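Local coordinates for IPT/TIG domain-containing protein (Bacteroides thetaiotaomicron, PDB 3TC9) that is of unproven function but probably serves as an auxiliary nutrient-binding protein, with an immunoglobulin-like IPT/TIG domain joined to a six-bladed beta-propeller, at residues E39-D44 / K65-V70; M107-F112 / G390-E395; G238-N243 / F251-T256; I294-Y299 / Y310-Q315. All blocks are in the same frame, centred on the assembly; numbering follows the deposited sequence.

Contact 1 (E39-D44 / K65-V70); sequences ENFGSD and KSLYCV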
# COMPACT_ATOMS: atom_id res chain seq x y z
N GLU B 39 -21.65 -4.79 38.52
CA GLU B 39 -22.59 -4.95 39.62
C GLU B 39 -24.04 -4.88 39.16
O GLU B 39 -24.38 -4.02 38.34
CB GLU B 39 -22.40 -3.79 40.65
CG GLU B 39 -20.99 -3.58 41.17
CD GLU B 39 -20.79 -4.05 42.59
OE1 GLU B 39 -21.31 -3.39 43.52
OE2 GLU B 39 -20.08 -5.06 42.77
N ASN B 40 -24.90 -5.74 39.73
CA ASN B 40 -26.36 -5.70 39.61
C ASN B 40 -26.89 -5.80 38.16
O ASN B 40 -27.76 -5.01 37.74
CB ASN B 40 -26.88 -4.43 40.29
CG ASN B 40 -28.33 -4.47 40.67
OD1 ASN B 40 -28.88 -5.52 40.96
ND2 ASN B 40 -28.97 -3.30 40.68
N PHE B 41 -26.39 -6.78 37.42
CA PHE B 41 -26.85 -7.04 36.06
C PHE B 41 -28.11 -7.93 36.07
O PHE B 41 -28.90 -7.91 35.11
CB PHE B 41 -25.76 -7.75 35.26
CG PHE B 41 -24.49 -6.99 35.00
CD1 PHE B 41 -24.46 -5.60 35.04
CD2 PHE B 41 -23.32 -7.67 34.66
CE1 PHE B 41 -23.29 -4.90 34.78
CE2 PHE B 41 -22.14 -6.96 34.38
CZ PHE B 41 -22.14 -5.59 34.41
N GLY B 42 -28.25 -8.72 37.13
CA GLY B 42 -29.29 -9.73 37.23
C GLY B 42 -28.84 -10.94 36.42
O GLY B 42 -27.72 -10.97 35.89
N SER B 43 -29.70 -11.94 36.31
CA SER B 43 -29.36 -13.16 35.59
C SER B 43 -30.38 -13.43 34.47
O SER B 43 -30.34 -14.50 33.86
CB SER B 43 -29.26 -14.34 36.56
OG SER B 43 -30.17 -14.28 37.64
N ASP B 44 -31.23 -12.43 34.14
CA ASP B 44 -32.25 -12.50 33.09
C ASP B 44 -31.76 -11.75 31.84
O ASP B 44 -31.83 -10.52 31.77
CB ASP B 44 -33.61 -11.94 33.57
CG ASP B 44 -34.79 -12.16 32.62
OD1 ASP B 44 -34.54 -12.55 31.45
OD2 ASP B 44 -35.95 -11.99 33.06
N LYS B 65 -22.92 -10.49 38.48
CA LYS B 65 -21.66 -9.72 38.56
C LYS B 65 -20.89 -9.76 37.23
O LYS B 65 -19.91 -9.04 37.04
CB LYS B 65 -20.74 -10.25 39.68
CG LYS B 65 -21.26 -10.04 41.12
CD LYS B 65 -20.77 -8.75 41.83
CE LYS B 65 -21.38 -8.60 43.22
NZ LYS B 65 -21.83 -7.20 43.52
N SER B 66 -21.35 -10.59 36.31
CA SER B 66 -20.76 -10.74 34.99
C SER B 66 -21.82 -11.11 33.94
O SER B 66 -22.91 -11.59 34.27
CB SER B 66 -19.66 -11.80 35.00
OG SER B 66 -20.21 -13.06 35.36
N LEU B 67 -21.48 -10.81 32.70
CA LEU B 67 -22.27 -11.18 31.54
C LEU B 67 -21.35 -11.37 30.34
O LEU B 67 -20.25 -10.82 30.28
CB LEU B 67 -23.42 -10.20 31.22
CG LEU B 67 -23.12 -8.81 30.72
CD1 LEU B 67 -22.88 -8.80 29.19
CD2 LEU B 67 -24.24 -7.91 31.07
N TYR B 68 -21.83 -12.13 29.37
CA TYR B 68 -21.22 -12.36 28.09
C TYR B 68 -22.09 -11.73 27.01
O TYR B 68 -23.32 -11.86 27.04
CB TYR B 68 -21.08 -13.87 27.84
CG TYR B 68 -19.89 -14.56 28.47
CD1 TYR B 68 -18.60 -14.33 28.01
CD2 TYR B 68 -20.07 -15.56 29.42
CE1 TYR B 68 -17.51 -15.01 28.53
CE2 TYR B 68 -18.99 -16.27 29.94
CZ TYR B 68 -17.71 -15.98 29.51
OH TYR B 68 -16.64 -16.67 30.06
N CYS B 69 -21.46 -11.05 26.06
CA CYS B 69 -22.16 -10.51 24.91
C CYS B 69 -21.26 -10.71 23.67
O CYS B 69 -20.11 -11.12 23.82
CB CYS B 69 -22.59 -9.06 25.11
SG CYS B 69 -21.21 -7.93 25.36
N VAL B 70 -21.80 -10.50 22.47
CA VAL B 70 -21.06 -10.72 21.22
C VAL B 70 -20.94 -9.39 20.50
O VAL B 70 -21.95 -8.71 20.31
CB VAL B 70 -21.74 -11.83 20.37
CG1 VAL B 70 -20.95 -12.12 19.09
CG2 VAL B 70 -21.91 -13.11 21.18
O HOH W 1 -24.30 -7.59 41.77
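The backbones come closest where strand 33-39 gives way to the loop and the chain nears strand 66-70, E39 CA and K65 CA being 5.0 Å apart. The aliphatic chains of these two residues run side by side in the same direction, although both CB atoms start away from the opposite segment; bends at chi2 (E39 -106°, K65 -94°) swing their ends together. K65 NZ then meets E39 OE2 at 2.9 Å in a salt bridge, approaching from above the carboxylate plane, 67° out of it. A water accepts from both K65 NZ (3.1 Å) and the backbone N of N40 (2.8 Å), tying the ammonium to the start of the loop.

Further in, F41 turns its ring to the strand. L67 CD2 sits over one face, 4.1 Å from the ring centroid, in a CH-pi contact, and the backbone carbon S66 C lies at the ring edge in plane. E39 N lies over the opposite face. L82 of strand 80-85 touches both F41 and L67, extending this apolar packing inside the immunoglobulin-like IPT/TIG domain. The contact thus divides by chemistry: a buried aromatic-aliphatic pair anchors the loop, while the exposed ion pair probably contributes less.

Contact 2 (M107-F112 / G390-E395); sequences MLVTTF and GDLRQE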
# COMPACT_ATOMS: atom_id res chain seq x y z
N MSE B 107 -12.14 -8.37 6.30
CA MSE B 107 -12.73 -8.54 4.99
C MSE B 107 -13.90 -9.51 5.08
O MSE B 107 -13.88 -10.47 5.85
CB MSE B 107 -11.67 -9.03 3.99
CG MSE B 107 -10.76 -7.92 3.53
SE MSE B 107 -9.61 -8.51 2.11
CE MSE B 107 -10.51 -7.67 0.65
N LEU B 108 -14.91 -9.24 4.28
CA LEU B 108 -16.13 -10.01 4.15
C LEU B 108 -16.49 -10.22 2.69
O LEU B 108 -16.20 -9.37 1.85
CB LEU B 108 -17.32 -9.28 4.86
CG LEU B 108 -17.23 -9.06 6.41
CD1 LEU B 108 -18.46 -8.34 6.89
CD2 LEU B 108 -17.11 -10.38 7.19
N VAL B 109 -17.21 -11.31 2.41
CA VAL B 109 -17.80 -11.58 1.09
C VAL B 109 -19.21 -11.02 1.16
O VAL B 109 -19.92 -11.27 2.13
CB VAL B 109 -17.78 -13.09 0.68
CG1 VAL B 109 -18.43 -13.30 -0.70
CG2 VAL B 109 -16.36 -13.65 0.70
N THR B 110 -19.60 -10.23 0.17
CA THR B 110 -20.95 -9.66 0.08
C THR B 110 -21.48 -9.83 -1.33
O THR B 110 -20.72 -10.23 -2.21
CB THR B 110 -20.98 -8.18 0.49
OG1 THR B 110 -20.11 -7.41 -0.35
CG2 THR B 110 -20.68 -7.96 2.01
N THR B 111 -22.77 -9.50 -1.56
CA THR B 111 -23.38 -9.56 -2.89
C THR B 111 -23.41 -8.15 -3.38
O THR B 111 -24.05 -7.30 -2.79
CB THR B 111 -24.75 -10.24 -2.84
OG1 THR B 111 -24.56 -11.60 -2.47
CG2 THR B 111 -25.48 -10.18 -4.17
N PHE B 112 -22.66 -7.87 -4.44
CA PHE B 112 -22.61 -6.54 -4.99
C PHE B 112 -23.79 -6.30 -5.93
O PHE B 112 -24.52 -5.32 -5.74
CB PHE B 112 -21.25 -6.34 -5.69
CG PHE B 112 -21.14 -5.04 -6.44
CD1 PHE B 112 -21.37 -3.82 -5.80
CD2 PHE B 112 -20.81 -5.03 -7.80
CE1 PHE B 112 -21.28 -2.61 -6.51
CE2 PHE B 112 -20.70 -3.82 -8.50
CZ PHE B 112 -20.96 -2.62 -7.85
N GLY B 390 -20.34 -13.29 4.17
CA GLY B 390 -19.66 -13.28 5.47
C GLY B 390 -18.18 -13.58 5.47
O GLY B 390 -17.47 -13.26 4.51
N ASP B 391 -17.71 -14.18 6.61
CA ASP B 391 -16.32 -14.55 6.81
C ASP B 391 -15.80 -15.37 5.60
O ASP B 391 -16.40 -16.40 5.25
CB ASP B 391 -16.13 -15.32 8.13
CG ASP B 391 -14.66 -15.57 8.47
OD1 ASP B 391 -14.07 -16.54 7.94
OD2 ASP B 391 -14.07 -14.74 9.21
N LEU B 392 -14.70 -14.90 4.99
CA LEU B 392 -14.05 -15.48 3.79
C LEU B 392 -13.87 -16.99 3.85
O LEU B 392 -14.21 -17.66 2.88
CB LEU B 392 -12.68 -14.83 3.58
CG LEU B 392 -12.63 -13.62 2.64
CD1 LEU B 392 -13.58 -12.54 3.07
CD2 LEU B 392 -11.21 -13.05 2.59
N ARG B 393 -13.42 -17.54 4.98
CA ARG B 393 -13.17 -18.97 5.11
C ARG B 393 -14.18 -19.72 5.97
O ARG B 393 -14.40 -20.89 5.72
CB ARG B 393 -11.76 -19.22 5.65
CG ARG B 393 -10.65 -18.74 4.72
CD ARG B 393 -10.59 -19.41 3.36
NE ARG B 393 -10.55 -20.87 3.43
CZ ARG B 393 -9.44 -21.59 3.56
NH1 ARG B 393 -8.25 -21.00 3.63
NH2 ARG B 393 -9.51 -22.91 3.63
N GLN B 394 -14.78 -19.08 6.98
CA GLN B 394 -15.73 -19.72 7.91
C GLN B 394 -17.18 -19.76 7.43
O GLN B 394 -17.87 -20.74 7.71
CB GLN B 394 -15.68 -19.03 9.29
CG GLN B 394 -14.34 -19.22 10.05
CD GLN B 394 -13.92 -20.69 10.06
OE1 GLN B 394 -14.57 -21.56 10.69
NE2 GLN B 394 -12.88 -21.00 9.31
N GLU B 395 -17.63 -18.75 6.68
CA GLU B 395 -19.03 -18.64 6.26
C GLU B 395 -19.25 -18.62 4.75
O GLU B 395 -20.17 -19.29 4.26
CB GLU B 395 -19.65 -17.33 6.83
CG GLU B 395 -19.66 -17.24 8.35
CD GLU B 395 -20.30 -16.00 8.95
OE1 GLU B 395 -19.93 -14.87 8.53
OE2 GLU B 395 -21.09 -16.15 9.91
O HOH W 2 -13.05 -12.81 7.02
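G390 takes a backbone shape suited to glycine (phi 113°), in which a CB would be jammed against the carbonyl O of D389, and is pinned there by V109, some 280 residues away in the chain. The two form an antiparallel hydrogen-bonded pair: V109 N donates to G390 O and G390 N returns a bond to V109 O, each 2.9 Å and nearly straight (176° and 171°).

Beside the bridge, L392 CD1 lies 3.5 Å from the carbonyl O of M107, a selenomethionine here, and also reaches V109 CG2 at 3.8 Å. M107 CB flanks the same methyl more loosely.

Strand 390-391 is thus a short, weakly bonded addition to the edge of a propeller blade. That blade sets strand 107-113, from the start of the propeller, beside the C-terminal strand 422-428, consistent with the 'Velcro' closure known from beta-propellers.

Beyond the bridge the chain folds over D391. Its OD1 accepts from R393 N, above the carboxylate plane, and from Q394 N at 2.8 Å on the anti side; the first bond closes an Asx turn and the second extends it to an Asx motif. E395 OE1 reaches back with its anti lone pair to D391 N (3.0 Å). A water donates to M107 O at 2.7 Å and is held more weakly by D391 OD2 and L392 N; K106 forms a salt bridge with that same D391 OD2.

Contact 3 (G238-N243 / F251-T256); sequences GELYFN and FRYDFT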
# COMPACT_ATOMS: atom_id res chain seq x y z
N GLY B 238 1.80 -4.39 -26.87
CA GLY B 238 0.49 -4.44 -27.51
C GLY B 238 0.09 -5.57 -28.45
O GLY B 238 -1.04 -5.55 -28.94
N GLU B 239 0.97 -6.57 -28.70
CA GLU B 239 0.62 -7.69 -29.59
C GLU B 239 -0.37 -8.69 -28.90
O GLU B 239 -0.42 -8.76 -27.67
CB GLU B 239 1.87 -8.42 -30.12
CG GLU B 239 2.62 -9.27 -29.11
CD GLU B 239 3.66 -8.60 -28.24
OE1 GLU B 239 3.68 -7.35 -28.17
OE2 GLU B 239 4.47 -9.32 -27.63
N LEU B 240 -1.13 -9.45 -29.71
CA LEU B 240 -2.15 -10.37 -29.22
C LEU B 240 -1.69 -11.83 -29.22
O LEU B 240 -1.16 -12.32 -30.22
CB LEU B 240 -3.40 -10.24 -30.08
CG LEU B 240 -4.65 -10.99 -29.60
CD1 LEU B 240 -5.37 -10.20 -28.55
CD2 LEU B 240 -5.58 -11.26 -30.74
N TYR B 241 -1.93 -12.53 -28.10
CA TYR B 241 -1.64 -13.95 -27.93
C TYR B 241 -2.96 -14.68 -27.75
O TYR B 241 -3.83 -14.20 -27.02
CB TYR B 241 -0.70 -14.18 -26.73
CG TYR B 241 0.67 -13.60 -26.96
CD1 TYR B 241 1.65 -14.32 -27.64
CD2 TYR B 241 0.98 -12.31 -26.54
CE1 TYR B 241 2.91 -13.77 -27.88
CE2 TYR B 241 2.24 -11.75 -26.78
CZ TYR B 241 3.19 -12.48 -27.47
OH TYR B 241 4.42 -11.94 -27.76
N PHE B 242 -3.14 -15.80 -28.44
CA PHE B 242 -4.38 -16.57 -28.31
C PHE B 242 -4.05 -18.02 -28.59
O PHE B 242 -2.92 -18.33 -28.96
CB PHE B 242 -5.48 -16.02 -29.23
CG PHE B 242 -5.15 -16.00 -30.70
CD1 PHE B 242 -4.52 -14.89 -31.27
CD2 PHE B 242 -5.53 -17.05 -31.53
CE1 PHE B 242 -4.22 -14.87 -32.64
CE2 PHE B 242 -5.23 -17.02 -32.89
CZ PHE B 242 -4.58 -15.93 -33.44
N ASN B 243 -5.02 -18.92 -28.39
CA ASN B 243 -4.74 -20.34 -28.59
C ASN B 243 -5.75 -21.00 -29.52
O ASN B 243 -6.64 -20.36 -30.09
CB ASN B 243 -4.72 -21.08 -27.20
CG ASN B 243 -6.09 -21.50 -26.68
OD1 ASN B 243 -7.07 -20.80 -26.85
ND2 ASN B 243 -6.21 -22.72 -26.12
N PHE B 251 -0.69 -18.73 -30.51
CA PHE B 251 -0.51 -17.91 -31.71
C PHE B 251 -0.22 -16.48 -31.31
O PHE B 251 -0.71 -16.01 -30.30
CB PHE B 251 -1.75 -17.96 -32.60
CG PHE B 251 -2.03 -19.32 -33.18
CD1 PHE B 251 -1.38 -19.75 -34.34
CD2 PHE B 251 -2.95 -20.17 -32.57
CE1 PHE B 251 -1.63 -21.01 -34.86
CE2 PHE B 251 -3.21 -21.44 -33.10
CZ PHE B 251 -2.56 -21.84 -34.26
N ARG B 252 0.59 -15.79 -32.12
CA ARG B 252 0.94 -14.39 -31.90
C ARG B 252 0.41 -13.56 -33.05
O ARG B 252 0.70 -13.87 -34.20
CB ARG B 252 2.45 -14.25 -31.76
CG ARG B 252 2.91 -12.87 -31.40
CD ARG B 252 4.39 -12.79 -31.69
NE ARG B 252 4.98 -11.56 -31.15
CZ ARG B 252 5.02 -10.42 -31.83
NH1 ARG B 252 4.52 -10.34 -33.05
NH2 ARG B 252 5.57 -9.34 -31.28
N TYR B 253 -0.36 -12.51 -32.77
CA TYR B 253 -0.90 -11.67 -33.82
C TYR B 253 -0.35 -10.25 -33.68
O TYR B 253 -0.47 -9.64 -32.63
CB TYR B 253 -2.43 -11.69 -33.80
CG TYR B 253 -3.08 -10.70 -34.75
CD1 TYR B 253 -3.26 -11.02 -36.09
CD2 TYR B 253 -3.53 -9.46 -34.30
CE1 TYR B 253 -3.88 -10.12 -36.97
CE2 TYR B 253 -4.12 -8.55 -35.17
CZ TYR B 253 -4.30 -8.89 -36.50
OH TYR B 253 -4.90 -8.00 -37.37
N ASP B 254 0.23 -9.73 -34.76
CA ASP B 254 0.76 -8.37 -34.80
C ASP B 254 -0.28 -7.46 -35.46
O ASP B 254 -0.65 -7.70 -36.60
CB ASP B 254 2.11 -8.32 -35.53
CG ASP B 254 2.82 -6.98 -35.42
OD1 ASP B 254 2.28 -5.98 -35.92
OD2 ASP B 254 3.94 -6.95 -34.86
N PHE B 255 -0.77 -6.47 -34.71
CA PHE B 255 -1.80 -5.54 -35.15
C PHE B 255 -1.37 -4.66 -36.34
O PHE B 255 -2.22 -4.33 -37.17
CB PHE B 255 -2.25 -4.66 -33.99
CG PHE B 255 -3.18 -5.34 -33.02
CD1 PHE B 255 -4.56 -5.30 -33.20
CD2 PHE B 255 -2.68 -6.02 -31.90
CE1 PHE B 255 -5.42 -5.93 -32.30
CE2 PHE B 255 -3.55 -6.64 -30.99
CZ PHE B 255 -4.91 -6.59 -31.19
N THR B 256 -0.08 -4.28 -36.40
CA THR B 256 0.42 -3.42 -37.46
C THR B 256 0.58 -4.19 -38.78
O THR B 256 0.11 -3.71 -39.81
CB THR B 256 1.70 -2.66 -37.04
OG1 THR B 256 2.80 -3.56 -36.89
CG2 THR B 256 1.52 -1.82 -35.77
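R252 leaves strand 251-253 extended, with CG anti to the backbone N (chi1 -175°), and runs alongside Y241. Its CB faces Y241 CE1, and CG comes closer to that same ring carbon, at 3.6 Å. CD reaches the level of the tyrosine hydroxyl, to which NE offers a weak hydrogen bond (3.5 Å to Y241 OH). The guanidinium stands nearly perpendicular to the Y241 ring, 87° between planes, and its CZ and NH2 have E239 CG over one face. At the tip, NH2 makes a long salt bridge of 3.8 Å with E239 OE2; its stronger partner is the carbonyl O of K304. NH1 makes another long one, 3.9 Å to D254 OD2, completing an E239-R252-D254 network. E239 OE2 also accepts from Y241 OH, with Y299 a second partner.

Strands 240-244 and 249-253 form a beta hairpin, the middle of a four-stranded propeller blade. The hydrogen-bonded pairs L240-Y253 and F242-F251 flank Y241-R252 and face the other way. There F251 CB packs over the F242 ring, 3.7 Å from its centroid, while Y253 CB meets its edge; the two phenylalanine rings tilt only 24° from each other but hardly overlap. F255 CE2 presses against L240 CB at 3.7 Å, and L222 of the preceding blade touches both.

Contact 4 (I294-Y299 / Y310-Q315); sequences ILRSDY and YIVCGQ. With EDO (1,2-ethanediol), chain T.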
# COMPACT_ATOMS: atom_id res chain seq x y z
N ILE B 294 -1.07 -24.65 -13.80
CA ILE B 294 -0.66 -23.36 -14.33
C ILE B 294 0.82 -23.42 -14.74
O ILE B 294 1.66 -24.02 -14.06
CB ILE B 294 -0.96 -22.22 -13.31
CG1 ILE B 294 -2.47 -22.20 -12.91
CG2 ILE B 294 -0.48 -20.84 -13.80
CD1 ILE B 294 -2.83 -21.34 -11.68
N LEU B 295 1.13 -22.76 -15.85
CA LEU B 295 2.51 -22.63 -16.34
C LEU B 295 2.90 -21.17 -16.38
O LEU B 295 2.03 -20.30 -16.42
CB LEU B 295 2.67 -23.25 -17.74
CG LEU B 295 2.21 -24.70 -17.92
CD1 LEU B 295 0.90 -24.74 -18.60
CD2 LEU B 295 3.23 -25.48 -18.74
N ARG B 296 4.20 -20.90 -16.39
CA ARG B 296 4.70 -19.54 -16.55
C ARG B 296 5.47 -19.48 -17.86
O ARG B 296 6.26 -20.38 -18.15
CB ARG B 296 5.59 -19.11 -15.39
CG ARG B 296 6.24 -17.76 -15.58
CD ARG B 296 6.91 -17.32 -14.32
NE ARG B 296 7.92 -16.32 -14.61
CZ ARG B 296 8.39 -15.46 -13.71
NH1 ARG B 296 7.93 -15.48 -12.47
NH2 ARG B 296 9.31 -14.58 -14.06
N SER B 297 5.22 -18.44 -18.66
CA SER B 297 5.92 -18.22 -19.93
C SER B 297 6.61 -16.87 -19.85
O SER B 297 5.96 -15.83 -19.80
CB SER B 297 4.95 -18.29 -21.10
OG SER B 297 5.60 -17.89 -22.29
N ASP B 298 7.94 -16.89 -19.79
CA ASP B 298 8.73 -15.66 -19.72
C ASP B 298 8.69 -14.92 -21.05
O ASP B 298 8.69 -15.55 -22.11
CB ASP B 298 10.18 -15.95 -19.29
CG ASP B 298 10.35 -16.31 -17.82
OD1 ASP B 298 9.49 -15.89 -16.99
OD2 ASP B 298 11.35 -17.00 -17.49
N TYR B 299 8.63 -13.59 -20.98
CA TYR B 299 8.61 -12.76 -22.17
C TYR B 299 10.03 -12.41 -22.62
O TYR B 299 10.83 -11.95 -21.80
CB TYR B 299 7.81 -11.49 -21.90
CG TYR B 299 7.51 -10.70 -23.15
CD1 TYR B 299 6.54 -11.13 -24.05
CD2 TYR B 299 8.15 -9.49 -23.40
CE1 TYR B 299 6.21 -10.38 -25.17
CE2 TYR B 299 7.85 -8.74 -24.54
CZ TYR B 299 6.87 -9.18 -25.41
OH TYR B 299 6.54 -8.44 -26.50
N TYR B 310 6.98 -23.24 -18.47
CA TYR B 310 7.35 -24.27 -17.49
C TYR B 310 6.26 -24.32 -16.43
O TYR B 310 5.63 -23.30 -16.18
CB TYR B 310 8.75 -24.03 -16.90
CG TYR B 310 8.93 -22.69 -16.21
CD1 TYR B 310 8.68 -22.55 -14.84
CD2 TYR B 310 9.43 -21.59 -16.90
CE1 TYR B 310 8.88 -21.33 -14.20
CE2 TYR B 310 9.62 -20.36 -16.26
CZ TYR B 310 9.36 -20.24 -14.91
OH TYR B 310 9.59 -19.07 -14.24
N ILE B 311 6.02 -25.50 -15.83
CA ILE B 311 4.95 -25.67 -14.82
C ILE B 311 5.31 -24.87 -13.57
O ILE B 311 6.46 -24.88 -13.13
CB ILE B 311 4.66 -27.18 -14.51
CG1 ILE B 311 4.21 -27.92 -15.79
CG2 ILE B 311 3.60 -27.34 -13.40
CD1 ILE B 311 4.16 -29.47 -15.69
N VAL B 312 4.33 -24.14 -13.04
CA VAL B 312 4.47 -23.33 -11.84
C VAL B 312 3.72 -24.01 -10.68
O VAL B 312 4.27 -24.08 -9.57
CB VAL B 312 4.04 -21.87 -12.12
CG1 VAL B 312 3.56 -21.18 -10.86
CG2 VAL B 312 5.20 -21.11 -12.73
N CYS B 313 2.49 -24.52 -10.92
CA CYS B 313 1.74 -25.19 -9.85
C CYS B 313 0.67 -26.13 -10.41
O CYS B 313 0.19 -25.92 -11.53
CB CYS B 313 1.12 -24.19 -8.88
SG CYS B 313 -0.18 -23.15 -9.58
N GLY B 314 0.27 -27.11 -9.60
CA GLY B 314 -0.75 -28.07 -9.96
C GLY B 314 -0.16 -29.28 -10.66
O GLY B 314 1.00 -29.23 -11.09
N GLN B 315 -0.93 -30.36 -10.77
CA GLN B 315 -0.53 -31.59 -11.42
C GLN B 315 -1.46 -31.86 -12.62
O GLN B 315 -2.67 -31.95 -12.44
CB GLN B 315 -0.54 -32.74 -10.40
CG GLN B 315 -0.08 -34.09 -10.94
CD GLN B 315 1.40 -34.22 -11.20
OE1 GLN B 315 2.26 -33.76 -10.43
NE2 GLN B 315 1.73 -34.97 -12.22
C1 EDO T . 8.36 -9.94 -12.28
O1 EDO T . 8.19 -8.60 -12.76
C2 EDO T . 9.42 -10.67 -13.10
O2 EDO T . 9.78 -11.89 -12.43
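I294 and C313 form the close-packed, buried end of this contact: C313 SG lies 3.8 Å from I294 CD1, and L367 of strand 363-367 touches the cysteine. V312 CG2 presses to 3.4 Å from R296 CB. The carbonyl O of I294 accepts two backbone bonds, from V312 N at 2.9 Å and, longer, from C313 N at 3.3 Å. This is a classic beta bulge, which shifts the register by one residue between I294 and L295. The hairpin of strands 293-300 and 305-312 forms the outer half of a four-stranded propeller blade, and beside the bulge the chain turns a corner at C313.

By contrast, the end at the exposed Y310 is more open. With chi1 58°, its ring lies along R296, whose CB sits over one face, 4.3 Å from the centroid, and D298 OD2 stays 4.0 Å from Y310 CE2 at the edge, although the hydroxyl comes close to R296 CD. D298 OD1 receives NE (2.9 Å) and NH2 of R296 in a side-on salt bridge that fixes the rotation of the guanidinium. Y283 adds a cation-pi contact. An ethanediol, probably from the crystallisation liquor, accepts from R296 NH2 through O2 at 3.2 Å.

Contact 1 lies in the IPT/TIG domain and the other three in the propeller, so its centre is about 69 Å from that of contact 3 and about 58 Å from that of contact 4, on opposite sides of the chain's centre. Contact 2 falls between, about 31 Å from contact 1 centre to centre, where the chain enters the propeller; contacts 3 and 4 occur within the sequence it brackets. Those two hairpins, with centres about 20 Å apart, touch directly: the 2.5 Å between Y299 OH of 294-299 and E239 OE2 of 238-243 joins two blades. The ethanediol beside contact 4 is also bound by N282 and does not identify a nutrient site.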